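Long-range contact in MlnE (Bacillus amyloliquefaciens subsp. plantarum, PDB 5D2E), which contains a B-type ketoreductase domain that binds NADP and probably reduces a keto intermediate on the macrolactin polyketide assembly line: residues Arg440-Trp452 with Ala483-Val497. Numbering follows the deposited sequence.
Sequences RPGKTLSINWPLW and AFQDSMSRSASQLAV. With NAP (NADP nicotinamide-adenine-dinucleotide phosphate), chain B.
Ala-483 and Phe-484, on the last turns of helix 477-488, meet the rim of the Trp-449 indole: the CB of Phe-484 lies in the ring plane at the edge, 3.9 Å from CH2. Ala-483, having only a methyl, fits at the same edge beside CZ3. Trp-452 CZ2 lies over one face of the indole toward the rim, Ile-447 CG2 over the centre of the other. Ile-447 also touches the helix, its CD1 meeting the edge of the Phe-484 ring at CD1 (3.8 Å), the two side chains crossing at about a right angle. Further along, Met-488 bends at chi2 and chi3, which turns its thioether toward the strand, SD 3.7 Å from Leu-445 CD2.

In the loop that follows, backbone carbonyls gather round the ammonium of Lys-443. Its chain, bent at chi2 (142°) and chi4 (78°), brings NZ to Arg-490 O at 3.1 Å, from above the carbonyl plane, and more weakly to Ala-492 O. One water accepts from NZ and donates to Ser-487 O. A long, flexible cation suits this place, where the carbonyl oxygens probably favour the protonated amine.

From Ser-493 onward the chain pairs with the strand in parallel. Ser-446 N donates to Ser-493 O, Leu-495 N to Ser-446 O, Asn-448 N to Leu-495 O and Val-497 N to Asn-448 O. Gln-494, extended beyond CG, donates NE2 to Asn-448 OD1 at 2.8 Å in a nearly straight bond (172°). Asn-448 ND2 donates to Asp-429 OD2 and Ser-408 O, so both ends of its amide are engaged and its flip is set. Val-497, beta-branched as suits a strand, sets CG2 3.9 Å from both Ile-447 CG2 and Trp-449 CZ3, alongside these side chains.

The chemistry is thus divided: Ser-446, Asn-448, Gln-494 and Ala-496 on one sheet face, Ile-447 and Leu-495 on the other. Beyond, Trp-452 N donates to nicotinamide O7N, consistent with holding that amide in place in a Rossmann-type ketoreductase.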
loop_
_atom_site.group_PDB
_atom_site.type_symbol
_atom_site.label_atom_id
_atom_site.label_comp_id
_atom_site.label_asym_id
_atom_site.label_seq_id
_atom_site.Cartn_x
_atom_site.Cartn_y
_atom_site.Cartn_z
ATOM N N ARG A 440 -17.378 -9.131 -3.773
ATOM C CA ARG A 440 -16.977 -10.308 -2.986
ATOM C C ARG A 440 -17.745 -10.397 -1.706
ATOM O O ARG A 440 -17.885 -9.390 -0.964
ATOM C CB ARG A 440 -15.468 -10.246 -2.647
ATOM C CG ARG A 440 -14.561 -10.340 -3.828
ATOM C CD ARG A 440 -14.391 -11.750 -4.366
ATOM N NE ARG A 440 -13.301 -11.725 -5.320
ATOM C CZ ARG A 440 -13.421 -11.598 -6.628
ATOM N NH1 ARG A 440 -14.615 -11.551 -7.204
ATOM N NH2 ARG A 440 -12.318 -11.504 -7.370
ATOM N N PRO A 441 -18.187 -11.613 -1.365
ATOM C CA PRO A 441 -18.937 -11.746 -0.138
ATOM C C PRO A 441 -18.094 -11.649 1.133
ATOM O O PRO A 441 -16.881 -11.764 1.086
ATOM C CB PRO A 441 -19.621 -13.084 -0.275
ATOM C CG PRO A 441 -18.784 -13.841 -1.258
ATOM C CD PRO A 441 -18.246 -12.810 -2.211
ATOM N N GLY A 442 -18.773 -11.402 2.238
ATOM C CA GLY A 442 -18.150 -11.247 3.526
ATOM C C GLY A 442 -17.421 -9.917 3.727
ATOM O O GLY A 442 -17.551 -9.003 2.922
ATOM N N LYS A 443 -16.668 -9.842 4.808
ATOM C CA LYS A 443 -15.992 -8.643 5.230
ATOM C C LYS A 443 -14.612 -8.597 4.564
ATOM O O LYS A 443 -13.917 -9.640 4.486
ATOM C CB LYS A 443 -15.880 -8.586 6.750
ATOM C CG LYS A 443 -15.124 -7.339 7.210
ATOM C CD LYS A 443 -15.632 -6.675 8.469
ATOM C CE LYS A 443 -15.119 -5.252 8.596
ATOM N NZ LYS A 443 -15.746 -4.166 7.810
ATOM N N THR A 444 -14.303 -7.452 3.975
ATOM C CA THR A 444 -12.987 -7.155 3.422
ATOM C C THR A 444 -12.371 -6.085 4.314
ATOM O O THR A 444 -12.999 -5.085 4.606
ATOM C CB THR A 444 -13.113 -6.628 1.981
ATOM O OG1 THR A 444 -13.469 -7.723 1.166
ATOM C CG2 THR A 444 -11.792 -6.091 1.472
ATOM N N LEU A 445 -11.126 -6.311 4.793
ATOM C CA LEU A 445 -10.514 -5.333 5.662
ATOM C C LEU A 445 -8.997 -5.395 5.516
ATOM O O LEU A 445 -8.424 -6.483 5.431
ATOM C CB LEU A 445 -10.867 -5.654 7.092
ATOM C CG LEU A 445 -10.176 -4.851 8.170
ATOM C CD1 LEU A 445 -10.541 -3.386 8.135
ATOM C CD2 LEU A 445 -10.489 -5.391 9.553
ATOM N N SER A 446 -8.379 -4.222 5.426
ATOM C CA SER A 446 -6.966 -4.091 5.528
ATOM C C SER A 446 -6.714 -3.329 6.807
ATOM O O SER A 446 -7.269 -2.251 6.988
ATOM C CB SER A 446 -6.373 -3.273 4.348
ATOM O OG SER A 446 -4.914 -3.259 4.396
ATOM N N ILE A 447 -5.829 -3.881 7.671
ATOM C CA ILE A 447 -5.458 -3.226 8.915
ATOM C C ILE A 447 -4.022 -2.700 8.866
ATOM O O ILE A 447 -3.098 -3.488 8.668
ATOM C CB ILE A 447 -5.563 -4.185 10.120
ATOM C CG1 ILE A 447 -6.957 -4.756 10.221
ATOM C CG2 ILE A 447 -5.142 -3.451 11.389
ATOM C CD1 ILE A 447 -7.117 -5.929 11.209
ATOM N N ASN A 448 -3.841 -1.392 9.019
ATOM C CA ASN A 448 -2.508 -0.838 9.028
ATOM C C ASN A 448 -1.960 -0.946 10.504
ATOM O O ASN A 448 -2.172 -0.036 11.360
ATOM C CB ASN A 448 -2.517 0.579 8.638
ATOM C CG ASN A 448 -3.054 0.811 7.216
ATOM O OD1 ASN A 448 -4.177 1.252 7.065
ATOM N ND2 ASN A 448 -2.223 0.590 6.210
ATOM N N TRP A 449 -1.320 -2.064 10.752
ATOM C CA TRP A 449 -0.698 -2.308 12.064
ATOM C C TRP A 449 0.577 -1.483 12.319
ATOM O O TRP A 449 1.393 -1.319 11.430
ATOM C CB TRP A 449 -0.270 -3.744 12.142
ATOM C CG TRP A 449 -1.334 -4.758 12.157
ATOM C CD1 TRP A 449 -1.485 -5.782 11.242
ATOM C CD2 TRP A 449 -2.383 -4.930 13.112
ATOM N NE1 TRP A 449 -2.536 -6.537 11.579
ATOM C CE2 TRP A 449 -3.111 -6.058 12.724
ATOM C CE3 TRP A 449 -2.766 -4.257 14.281
ATOM C CZ2 TRP A 449 -4.204 -6.564 13.479
ATOM C CZ3 TRP A 449 -3.834 -4.792 15.070
ATOM C CH2 TRP A 449 -4.582 -5.892 14.616
ATOM N N PRO A 450 0.735 -0.961 13.537
ATOM C CA PRO A 450 1.993 -0.428 13.966
ATOM C C PRO A 450 2.905 -1.580 14.441
ATOM O O PRO A 450 2.556 -2.770 14.291
ATOM C CB PRO A 450 1.575 0.470 15.106
ATOM C CG PRO A 450 0.560 -0.388 15.787
ATOM C CD PRO A 450 -0.142 -1.170 14.687
ATOM N N LEU A 451 4.078 -1.226 14.987
ATOM C CA LEU A 451 5.007 -2.238 15.575
ATOM C C LEU A 451 4.410 -2.865 16.817
ATOM O O LEU A 451 3.849 -2.167 17.687
ATOM C CB LEU A 451 6.348 -1.623 15.972
ATOM C CG LEU A 451 7.263 -1.434 14.799
ATOM C CD1 LEU A 451 8.471 -0.598 15.252
ATOM C CD2 LEU A 451 7.648 -2.801 14.233
ATOM N N TRP A 452 4.428 -4.170 16.814
ATOM C CA TRP A 452 3.928 -4.953 17.924
ATOM C C TRP A 452 5.113 -5.394 18.829
ATOM O O TRP A 452 6.225 -5.550 18.364
ATOM C CB TRP A 452 3.332 -6.233 17.480
ATOM C CG TRP A 452 2.066 -6.186 16.744
ATOM C CD1 TRP A 452 1.857 -5.593 15.545
ATOM C CD2 TRP A 452 0.852 -6.836 17.105
ATOM N NE1 TRP A 452 0.559 -5.802 15.147
ATOM C CE2 TRP A 452 -0.075 -6.595 16.063
ATOM C CE3 TRP A 452 0.449 -7.625 18.195
ATOM C CZ2 TRP A 452 -1.372 -7.100 16.087
ATOM C CZ3 TRP A 452 -0.836 -8.138 18.214
ATOM C CH2 TRP A 452 -1.743 -7.873 17.167
ATOM N N ALA A 483 -7.832 -4.782 19.149
ATOM C CA ALA A 483 -7.999 -3.811 18.051
ATOM C C ALA A 483 -8.562 -4.560 16.824
ATOM O O ALA A 483 -9.442 -4.056 16.143
ATOM C CB ALA A 483 -6.701 -3.105 17.756
ATOM N N PHE A 484 -8.094 -5.768 16.594
ATOM C CA PHE A 484 -8.598 -6.605 15.536
ATOM C C PHE A 484 -10.051 -6.909 15.761
ATOM O O PHE A 484 -10.887 -6.724 14.878
ATOM C CB PHE A 484 -7.835 -7.888 15.504
ATOM C CG PHE A 484 -8.460 -8.939 14.647
ATOM C CD1 PHE A 484 -8.285 -8.920 13.288
ATOM C CD2 PHE A 484 -9.252 -9.953 15.213
ATOM C CE1 PHE A 484 -8.845 -9.856 12.502
ATOM C CE2 PHE A 484 -9.817 -10.902 14.404
ATOM C CZ PHE A 484 -9.627 -10.836 13.039
ATOM N N GLN A 485 -10.354 -7.363 16.973
ATOM C CA GLN A 485 -11.737 -7.611 17.381
ATOM C C GLN A 485 -12.622 -6.405 17.165
ATOM O O GLN A 485 -13.703 -6.523 16.573
ATOM C CB GLN A 485 -11.729 -8.064 18.875
ATOM C CG GLN A 485 -12.955 -8.751 19.377
ATOM C CD GLN A 485 -13.322 -10.012 18.607
ATOM O OE1 GLN A 485 -12.503 -10.915 18.351
ATOM N NE2 GLN A 485 -14.595 -10.100 18.273
ATOM N N ASP A 486 -12.184 -5.220 17.571
ATOM C CA ASP A 486 -12.980 -4.032 17.360
ATOM C C ASP A 486 -13.140 -3.711 15.842
ATOM O O ASP A 486 -14.219 -3.386 15.357
ATOM C CB ASP A 486 -12.304 -2.826 17.967
ATOM C CG ASP A 486 -13.211 -1.597 18.034
ATOM O OD1 ASP A 486 -14.395 -1.642 17.596
ATOM O OD2 ASP A 486 -12.723 -0.553 18.538
ATOM N N SER A 487 -12.018 -3.784 15.141
ATOM C CA SER A 487 -11.958 -3.472 13.697
ATOM C C SER A 487 -12.950 -4.313 12.934
ATOM O O SER A 487 -13.649 -3.816 12.083
ATOM C CB SER A 487 -10.567 -3.734 13.186
ATOM O OG SER A 487 -9.722 -2.748 13.720
ATOM N N MET A 488 -13.052 -5.582 13.289
ATOM C CA MET A 488 -13.903 -6.504 12.578
ATOM C C MET A 488 -15.410 -6.214 12.739
ATOM O O MET A 488 -16.187 -6.679 11.938
ATOM C CB MET A 488 -13.595 -7.937 13.001
ATOM C CG MET A 488 -12.253 -8.471 12.561
ATOM S SD MET A 488 -12.053 -8.546 10.740
ATOM C CE MET A 488 -13.136 -9.906 10.348
ATOM N N SER A 489 -15.787 -5.434 13.749
ATOM C CA SER A 489 -17.184 -5.157 14.045
ATOM C C SER A 489 -17.559 -3.795 13.439
ATOM O O SER A 489 -18.703 -3.358 13.519
ATOM C CB SER A 489 -17.392 -5.154 15.581
ATOM O OG SER A 489 -16.964 -3.881 16.117
ATOM N N ARG A 490 -16.619 -3.123 12.797
ATOM C CA ARG A 490 -16.917 -1.821 12.236
ATOM C C ARG A 490 -17.210 -1.952 10.764
ATOM O O ARG A 490 -17.221 -3.068 10.244
ATOM C CB ARG A 490 -15.789 -0.883 12.498
ATOM C CG ARG A 490 -15.726 -0.524 13.968
ATOM C CD ARG A 490 -14.581 0.403 14.257
ATOM N NE ARG A 490 -14.976 1.137 15.455
ATOM C CZ ARG A 490 -15.608 2.309 15.456
ATOM N NH1 ARG A 490 -15.835 3.003 14.320
ATOM N NH2 ARG A 490 -15.932 2.820 16.615
ATOM N N SER A 491 -17.528 -0.850 10.107
ATOM C CA SER A 491 -17.864 -0.905 8.678
ATOM C C SER A 491 -16.731 -0.421 7.756
ATOM O O SER A 491 -16.814 -0.645 6.576
ATOM C CB SER A 491 -19.150 -0.118 8.369
ATOM O OG SER A 491 -18.914 1.233 8.642
ATOM N N ALA A 492 -15.680 0.191 8.275
ATOM C CA ALA A 492 -14.599 0.629 7.418
ATOM C C ALA A 492 -13.876 -0.569 6.806
ATOM O O ALA A 492 -13.679 -1.616 7.434
ATOM C CB ALA A 492 -13.624 1.518 8.171
ATOM N N SER A 493 -13.453 -0.409 5.568
ATOM C CA SER A 493 -12.673 -1.488 4.928
ATOM C C SER A 493 -11.158 -1.271 5.061
ATOM O O SER A 493 -10.383 -2.153 4.671
ATOM C CB SER A 493 -13.129 -1.673 3.478
ATOM O OG SER A 493 -12.857 -0.526 2.773
ATOM N N GLN A 494 -10.751 -0.110 5.541
ATOM C CA GLN A 494 -9.349 0.140 5.910
ATOM C C GLN A 494 -9.307 0.839 7.256
ATOM O O GLN A 494 -9.951 1.910 7.441
ATOM C CB GLN A 494 -8.617 1.035 4.923
ATOM C CG GLN A 494 -7.119 1.264 5.338
ATOM C CD GLN A 494 -6.357 2.247 4.430
ATOM O OE1 GLN A 494 -6.909 2.763 3.463
ATOM N NE2 GLN A 494 -5.119 2.523 4.762
ATOM N N LEU A 495 -8.572 0.248 8.208
ATOM C CA LEU A 495 -8.401 0.855 9.522
ATOM C C LEU A 495 -6.928 0.804 9.930
ATOM O O LEU A 495 -6.266 -0.186 9.674
ATOM C CB LEU A 495 -9.262 0.122 10.577
ATOM C CG LEU A 495 -10.792 0.366 10.462
ATOM C CD1 LEU A 495 -11.508 -0.635 11.330
ATOM C CD2 LEU A 495 -11.162 1.777 10.886
ATOM N N ALA A 496 -6.439 1.911 10.462
ATOM C CA ALA A 496 -5.101 2.013 11.015
ATOM C C ALA A 496 -5.158 1.937 12.554
ATOM O O ALA A 496 -5.984 2.548 13.187
ATOM C CB ALA A 496 -4.444 3.267 10.633
ATOM N N VAL A 497 -4.203 1.210 13.110
ATOM C CA VAL A 497 -4.086 1.038 14.552
ATOM C C VAL A 497 -2.810 1.741 14.946
ATOM O O VAL A 497 -1.764 1.450 14.389
ATOM C CB VAL A 497 -4.045 -0.432 14.974
ATOM C CG1 VAL A 497 -3.878 -0.506 16.507
ATOM C CG2 VAL A 497 -5.279 -1.248 14.545
HETATM P PA NAP B . 7.047 -12.825 10.356
HETATM O O1A NAP B . 7.127 -13.563 11.718
HETATM O O2A NAP B . 8.207 -12.776 9.377
HETATM O O5B NAP B . 5.862 -13.609 9.602
HETATM C C5B NAP B . 5.643 -13.371 8.218
HETATM C C4B NAP B . 5.545 -14.755 7.627
HETATM O O4B NAP B . 5.316 -14.608 6.209
HETATM C C3B NAP B . 6.833 -15.615 7.756
HETATM O O3B NAP B . 6.610 -16.724 8.633
HETATM C C2B NAP B . 7.089 -16.132 6.331
HETATM O O2B NAP B . 7.417 -17.493 6.335
HETATM C C1B NAP B . 5.758 -15.807 5.612
HETATM N N9A NAP B . 5.894 -15.538 4.186
HETATM C C8A NAP B . 6.705 -14.595 3.568
HETATM N N7A NAP B . 6.603 -14.679 2.196
HETATM C C5A NAP B . 5.671 -15.619 1.939
HETATM C C6A NAP B . 5.092 -16.201 0.750
HETATM N N6A NAP B . 5.487 -15.695 -0.464
HETATM N N1A NAP B . 4.186 -17.269 0.899
HETATM C C2A NAP B . 3.841 -17.708 2.123
HETATM N N3A NAP B . 4.349 -17.205 3.282
HETATM C C4A NAP B . 5.237 -16.206 3.252
HETATM O O3 NAP B . 6.521 -11.295 10.564
HETATM P PN NAP B . 5.370 -10.793 11.592
HETATM O O1N NAP B . 5.971 -9.830 12.600
HETATM O O2N NAP B . 4.539 -12.011 11.900
HETATM O O5D NAP B . 4.382 -9.865 10.711
HETATM C C5D NAP B . 3.356 -10.575 9.958
HETATM C C4D NAP B . 2.569 -9.635 9.033
HETATM O O4D NAP B . 2.086 -8.488 9.717
HETATM C C3D NAP B . 3.498 -9.119 7.927
HETATM O O3D NAP B . 2.807 -9.167 6.692
HETATM C C2D NAP B . 3.858 -7.705 8.344
HETATM O O2D NAP B . 4.195 -6.859 7.209
HETATM C C1D NAP B . 2.625 -7.246 9.175
HETATM N N1N NAP B . 3.041 -6.242 10.188
HETATM C C2N NAP B . 3.746 -6.612 11.319
HETATM C C3N NAP B . 4.176 -5.708 12.307
HETATM C C7N NAP B . 4.953 -6.160 13.575
HETATM O O7N NAP B . 5.370 -5.328 14.385
HETATM N N7N NAP B . 5.185 -7.448 13.869
HETATM C C4N NAP B . 3.891 -4.351 12.094
HETATM C C5N NAP B . 3.214 -3.971 10.928
HETATM C C6N NAP B . 2.775 -4.930 9.994
HETATM P P2B NAP B . 8.282 -18.238 5.153
HETATM O O1X NAP B . 9.637 -17.556 5.025
HETATM O O2X NAP B . 8.351 -19.734 5.598
HETATM O O3X NAP B . 7.478 -18.055 3.895
HETATM O O HOH W 1 -14.297 -2.507 9.704
#